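Polyketide synthase PksR (Bacillus subtilis, PDB 4U3V) carries, in the double-hotdog domain modelled here, an enoyl-isomerase of a trans-acyltransferase polyketide synthase that helps build the antibiotic bacillaene. Local coordinates at residues P86-K100 against Q111-K123. Numbering follows the deposited sequence.
Sequences PIVIKQGETIELQAK and QIMYREPSSGLWK
Ile87 passes over one face of the Tyr114 ring in the opposite direction, its CG1 above the centre, 3.9 Å from the ring centroid, as a CH-pi contact, while its CD1 reaches Tyr114 CB. In the type II turn from Lys90 to Glu93, Glu93 OE1 accepts from the Lys90 amide. The chain then enters strand 94-100, antiparallel to strand 111-116, and Ile95 CG2 meets the Tyr114 ring at its edge. Glu96 works twice. Its carbonyl O accepts from Arg115 N, and its carboxylate runs alongside the arginine in a salt bridge, Arg115 NH1 giving OE2 a nearly straight bond (174°) of 3.2 Å. OE2 lies in the guanidinium plane, while NH1 comes to its syn side, somewhat out of the carboxylate plane. Leu97 packs on Tyr114 CB and on Ile112 CG2, on the face covered by helix 56-69 through Tyr58 and Leu61. Gln98 is paired with Met113 by two backbone bonds, and its extended side chain lays the amide over the six-membered part of Trp122, with Gln98 CD 3.5 Å from Trp122 CH2 and the planes 35° apart. Ala99 returns to the helix side, its CB tight against Ile112 CD1. Lys100 closes the walk: Gln111 holds it by two nearly straight backbone bonds, and its chain, bent at chi2 (145°), passes Met113 CG to put NZ over the face of the Trp122 five-membered ring, 3.5 Å from its centroid, a cation-pi contact. On the opposite face of the indole the Arg115 guanidinium lies toward the rim, with Trp122 CZ2 3.4 Å above the guanidinium plane. This hairpin of the N-terminal hotdog thus has an apolar face turned to its helix and a mixed outer face, where Trp122 separates two cationic groups and Glu96 probably offsets the charge of Arg115.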
loop_
_atom_site.group_PDB
_atom_site.type_symbol
_atom_site.label_atom_id
_atom_site.label_comp_id
_atom_site.label_asym_id
_atom_site.label_seq_id
_atom_site.Cartn_x
_atom_site.Cartn_y
_atom_site.Cartn_z
ATOM N N PRO A 86 -2.436 8.449 -12.191
ATOM C CA PRO A 86 -1.108 8.541 -11.587
ATOM C C PRO A 86 -0.703 9.999 -11.434
ATOM O O PRO A 86 -1.124 10.854 -12.230
ATOM C CB PRO A 86 -0.199 7.849 -12.599
ATOM C CG PRO A 86 -0.966 7.854 -13.895
ATOM C CD PRO A 86 -2.420 7.869 -13.551
ATOM N N ILE A 87 0.098 10.286 -10.419
ATOM C CA ILE A 87 0.617 11.623 -10.234
ATOM C C ILE A 87 2.074 11.670 -10.614
ATOM O O ILE A 87 2.913 11.077 -9.942
ATOM C CB ILE A 87 0.474 12.074 -8.789
ATOM C CG1 ILE A 87 -1.000 12.049 -8.372
ATOM C CG2 ILE A 87 1.102 13.440 -8.587
ATOM C CD1 ILE A 87 -1.190 12.472 -6.932
ATOM N N VAL A 88 2.391 12.452 -11.649
ATOM C CA VAL A 88 3.794 12.633 -12.065
ATOM C C VAL A 88 4.341 13.929 -11.489
ATOM O O VAL A 88 3.693 14.974 -11.563
ATOM C CB VAL A 88 3.920 12.768 -13.593
ATOM C CG1 VAL A 88 5.371 13.057 -13.967
ATOM C CG2 VAL A 88 3.386 11.541 -14.302
ATOM N N ILE A 89 5.535 13.879 -10.926
ATOM C CA ILE A 89 6.124 15.048 -10.338
ATOM C C ILE A 89 7.315 15.438 -11.194
ATOM O O ILE A 89 8.180 14.598 -11.465
ATOM C CB ILE A 89 6.619 14.728 -8.935
ATOM C CG1 ILE A 89 5.440 14.124 -8.132
ATOM C CG2 ILE A 89 7.159 15.958 -8.237
ATOM C CD1 ILE A 89 5.649 14.158 -6.646
ATOM N N LYS A 90 7.272 16.653 -11.734
ATOM C CA LYS A 90 8.363 17.102 -12.605
ATOM C C LYS A 90 9.375 17.903 -11.831
ATOM O O LYS A 90 9.118 18.353 -10.728
ATOM C CB LYS A 90 7.830 17.926 -13.779
ATOM C CG LYS A 90 6.863 17.167 -14.659
ATOM C CD LYS A 90 6.253 18.048 -15.726
ATOM C CE LYS A 90 5.433 17.207 -16.687
ATOM N NZ LYS A 90 6.063 15.883 -16.972
ATOM N N GLN A 91 10.554 18.070 -12.416
ATOM C CA GLN A 91 11.599 18.830 -11.806
ATOM C C GLN A 91 11.114 20.186 -11.295
ATOM O O GLN A 91 10.339 20.866 -11.959
ATOM C CB GLN A 91 12.706 19.059 -12.852
ATOM C CG GLN A 91 13.993 19.558 -12.222
ATOM C CD GLN A 91 15.018 19.801 -13.299
ATOM O OE1 GLN A 91 14.892 19.231 -14.375
ATOM N NE2 GLN A 91 15.978 20.707 -13.050
ATOM N N GLY A 92 11.560 20.555 -10.104
ATOM C CA GLY A 92 11.109 21.793 -9.468
ATOM C C GLY A 92 9.713 21.835 -8.847
ATOM O O GLY A 92 9.357 22.825 -8.215
ATOM N N GLU A 93 8.888 20.821 -9.096
ATOM C CA GLU A 93 7.490 20.832 -8.624
ATOM C C GLU A 93 7.301 20.289 -7.202
ATOM O O GLU A 93 8.064 19.407 -6.710
ATOM C CB GLU A 93 6.574 20.045 -9.574
ATOM C CG GLU A 93 6.504 20.633 -10.975
ATOM C CD GLU A 93 5.594 19.869 -11.897
ATOM O OE1 GLU A 93 5.258 18.686 -11.600
ATOM O OE2 GLU A 93 5.172 20.484 -12.911
ATOM N N THR A 94 6.254 20.812 -6.558
ATOM C CA THR A 94 5.778 20.266 -5.296
ATOM C C THR A 94 4.294 20.063 -5.455
ATOM O O THR A 94 3.588 20.995 -5.832
ATOM C CB THR A 94 6.061 21.225 -4.107
ATOM O OG1 THR A 94 7.478 21.363 -3.915
ATOM C CG2 THR A 94 5.463 20.645 -2.803
ATOM N N ILE A 95 3.824 18.818 -5.277
ATOM C CA ILE A 95 2.408 18.499 -5.414
ATOM C C ILE A 95 1.724 18.375 -4.058
ATOM O O ILE A 95 2.185 17.619 -3.214
ATOM C CB ILE A 95 2.208 17.137 -6.102
ATOM C CG1 ILE A 95 2.933 17.094 -7.453
ATOM C CG2 ILE A 95 0.719 16.808 -6.203
ATOM C CD1 ILE A 95 2.827 18.368 -8.251
ATOM N N GLU A 96 0.572 19.038 -3.907
ATOM C CA GLU A 96 -0.209 18.974 -2.676
ATOM C C GLU A 96 -1.256 17.893 -2.877
ATOM O O GLU A 96 -1.880 17.825 -3.935
ATOM C CB GLU A 96 -0.951 20.306 -2.456
ATOM C CG GLU A 96 -0.110 21.562 -2.302
ATOM C CD GLU A 96 -0.996 22.819 -2.281
ATOM O OE1 GLU A 96 -1.704 23.041 -1.279
ATOM O OE2 GLU A 96 -1.081 23.507 -3.318
ATOM N N LEU A 97 -1.469 17.068 -1.849
ATOM C CA LEU A 97 -2.570 16.145 -1.783
ATOM C C LEU A 97 -3.464 16.434 -0.577
ATOM O O LEU A 97 -2.986 16.810 0.466
ATOM C CB LEU A 97 -2.062 14.711 -1.646
ATOM C CG LEU A 97 -1.616 14.055 -2.948
ATOM C CD1 LEU A 97 -0.268 14.627 -3.330
ATOM C CD2 LEU A 97 -1.573 12.543 -2.754
ATOM N N GLN A 98 -4.774 16.254 -0.742
ATOM C CA GLN A 98 -5.704 16.399 0.376
ATOM C C GLN A 98 -6.636 15.202 0.317
ATOM O O GLN A 98 -6.969 14.720 -0.779
ATOM C CB GLN A 98 -6.529 17.700 0.238
ATOM C CG GLN A 98 -5.732 18.949 0.610
ATOM C CD GLN A 98 -6.544 20.244 0.598
ATOM O OE1 GLN A 98 -7.728 20.256 0.268
ATOM N NE2 GLN A 98 -5.867 21.355 0.857
ATOM N N ALA A 99 -7.167 14.803 1.466
ATOM C CA ALA A 99 -8.080 13.649 1.524
ATOM C C ALA A 99 -9.352 14.175 2.122
ATOM O O ALA A 99 -9.344 14.559 3.278
ATOM C CB ALA A 99 -7.519 12.551 2.408
ATOM N N LYS A 100 -10.352 14.364 1.275
ATOM C CA LYS A 100 -11.578 15.107 1.620
ATOM C C LYS A 100 -12.743 14.132 1.721
ATOM O O LYS A 100 -12.981 13.364 0.783
ATOM C CB LYS A 100 -11.879 16.122 0.537
ATOM C CG LYS A 100 -10.796 17.193 0.411
ATOM C CD LYS A 100 -10.576 17.647 -1.028
ATOM C CE LYS A 100 -9.480 18.708 -1.105
ATOM N NZ LYS A 100 -9.284 19.286 -2.467
ATOM N N GLN A 111 -12.351 11.335 -1.081
ATOM C CA GLN A 111 -11.703 11.740 -2.305
ATOM C C GLN A 111 -10.279 12.244 -2.034
ATOM O O GLN A 111 -10.088 13.219 -1.325
ATOM C CB GLN A 111 -12.486 12.871 -2.945
ATOM C CG GLN A 111 -13.861 12.438 -3.389
ATOM C CD GLN A 111 -14.274 13.147 -4.648
ATOM O OE1 GLN A 111 -15.098 14.060 -4.606
ATOM N NE2 GLN A 111 -13.639 12.796 -5.764
ATOM N N ILE A 112 -9.295 11.546 -2.570
ATOM C CA ILE A 112 -7.918 11.996 -2.471
ATOM C C ILE A 112 -7.616 12.790 -3.722
ATOM O O ILE A 112 -7.544 12.236 -4.827
ATOM C CB ILE A 112 -6.920 10.811 -2.401
ATOM C CG1 ILE A 112 -7.329 9.767 -1.352
ATOM C CG2 ILE A 112 -5.523 11.335 -2.143
ATOM C CD1 ILE A 112 -7.656 10.340 -0.010
ATOM N N MET A 113 -7.389 14.092 -3.543
ATOM C CA MET A 113 -7.201 15.008 -4.667
ATOM C C MET A 113 -5.777 15.511 -4.643
ATOM O O MET A 113 -5.148 15.597 -3.583
ATOM C CB MET A 113 -8.134 16.233 -4.522
ATOM C CG MET A 113 -9.560 15.895 -4.106
ATOM S SD MET A 113 -10.435 15.270 -5.550
ATOM C CE MET A 113 -10.590 16.729 -6.595
ATOM N N TYR A 114 -5.268 15.873 -5.816
ATOM C CA TYR A 114 -3.991 16.531 -5.890
ATOM C C TYR A 114 -4.096 17.786 -6.721
ATOM O O TYR A 114 -5.005 17.923 -7.541
ATOM C CB TYR A 114 -2.927 15.603 -6.490
ATOM C CG TYR A 114 -3.048 15.391 -7.991
ATOM C CD1 TYR A 114 -2.184 16.014 -8.870
ATOM C CD2 TYR A 114 -4.032 14.562 -8.495
ATOM C CE1 TYR A 114 -2.286 15.793 -10.233
ATOM C CE2 TYR A 114 -4.156 14.338 -9.853
ATOM C CZ TYR A 114 -3.279 14.960 -10.704
ATOM O OH TYR A 114 -3.387 14.721 -12.039
ATOM N N ARG A 115 -3.189 18.706 -6.465
ATOM C CA ARG A 115 -3.279 20.004 -7.126
ATOM C C ARG A 115 -2.303 19.999 -8.268
ATOM O O ARG A 115 -1.084 19.980 -8.064
ATOM C CB ARG A 115 -3.028 21.138 -6.140
ATOM C CG ARG A 115 -3.287 22.524 -6.706
ATOM C CD ARG A 115 -3.221 23.547 -5.577
ATOM N NE ARG A 115 -4.536 24.110 -5.290
ATOM C CZ ARG A 115 -4.895 24.681 -4.140
ATOM N NH1 ARG A 115 -4.082 24.683 -3.083
ATOM N NH2 ARG A 115 -6.124 25.162 -4.013
ATOM N N GLU A 116 -2.872 19.927 -9.473
ATOM C CA GLU A 116 -2.125 19.840 -10.730
ATOM C C GLU A 116 -1.381 21.139 -10.933
ATOM O O GLU A 116 -2.007 22.182 -11.067
ATOM C CB GLU A 116 -3.146 19.659 -11.846
ATOM C CG GLU A 116 -2.624 19.189 -13.184
ATOM C CD GLU A 116 -3.763 18.992 -14.164
ATOM O OE1 GLU A 116 -4.635 19.886 -14.244
ATOM O OE2 GLU A 116 -3.827 17.921 -14.804
ATOM N N PRO A 117 -0.037 21.109 -10.860
ATOM C CA PRO A 117 0.688 22.388 -10.891
ATOM C C PRO A 117 0.490 23.182 -12.195
ATOM O O PRO A 117 0.482 24.416 -12.152
ATOM C CB PRO A 117 2.158 21.981 -10.703
ATOM C CG PRO A 117 2.111 20.609 -10.119
ATOM C CD PRO A 117 0.865 19.959 -10.661
ATOM N N SER A 118 0.224 22.477 -13.303
ATOM C CA SER A 118 -0.203 23.090 -14.589
ATOM C C SER A 118 -1.283 24.155 -14.412
ATOM O O SER A 118 -1.166 25.273 -14.912
ATOM C CB SER A 118 -0.744 22.027 -15.566
ATOM O OG SER A 118 -0.180 20.748 -15.344
ATOM N N SER A 119 -2.382 23.757 -13.788
ATOM C CA SER A 119 -3.610 24.524 -13.852
ATOM C C SER A 119 -3.914 25.129 -12.495
ATOM O O SER A 119 -4.666 26.098 -12.398
ATOM C CB SER A 119 -4.758 23.622 -14.289
ATOM O OG SER A 119 -4.761 22.421 -13.535
ATOM N N GLY A 120 -3.337 24.540 -11.447
ATOM C CA GLY A 120 -3.705 24.878 -10.080
ATOM C C GLY A 120 -5.065 24.324 -9.692
ATOM O O GLY A 120 -5.639 24.718 -8.680
ATOM N N LEU A 121 -5.561 23.367 -10.469
ATOM C CA LEU A 121 -6.849 22.754 -10.159
ATOM C C LEU A 121 -6.610 21.458 -9.368
ATOM O O LEU A 121 -5.708 20.685 -9.700
ATOM C CB LEU A 121 -7.598 22.413 -11.449
ATOM C CG LEU A 121 -8.164 23.592 -12.251
ATOM C CD1 LEU A 121 -8.708 23.111 -13.594
ATOM C CD2 LEU A 121 -9.245 24.308 -11.452
ATOM N N TRP A 122 -7.428 21.240 -8.349
ATOM C CA TRP A 122 -7.624 19.900 -7.777
ATOM C C TRP A 122 -8.192 18.925 -8.747
ATOM O O TRP A 122 -9.180 19.206 -9.427
ATOM C CB TRP A 122 -8.506 19.961 -6.540
ATOM C CG TRP A 122 -7.944 20.832 -5.450
ATOM C CD1 TRP A 122 -8.386 22.107 -5.080
ATOM C CD2 TRP A 122 -6.886 20.497 -4.504
ATOM N NE1 TRP A 122 -7.676 22.572 -4.021
ATOM C CE2 TRP A 122 -6.731 21.667 -3.642
ATOM C CE3 TRP A 122 -6.001 19.418 -4.348
ATOM C CZ2 TRP A 122 -5.778 21.722 -2.641
ATOM C CZ3 TRP A 122 -5.068 19.469 -3.317
ATOM C CH2 TRP A 122 -4.933 20.611 -2.499
ATOM N N LYS A 123 -7.601 17.729 -8.755
ATOM C CA LYS A 123 -7.991 16.618 -9.618
ATOM C C LYS A 123 -7.975 15.358 -8.743
ATOM O O LYS A 123 -7.127 15.251 -7.870
ATOM C CB LYS A 123 -6.928 16.455 -10.702
ATOM C CG LYS A 123 -6.946 17.534 -11.778
ATOM C CD LYS A 123 -6.351 17.011 -13.080
ATOM C CE LYS A 123 -7.420 16.419 -13.984
ATOM N NZ LYS A 123 -8.103 17.474 -14.784
#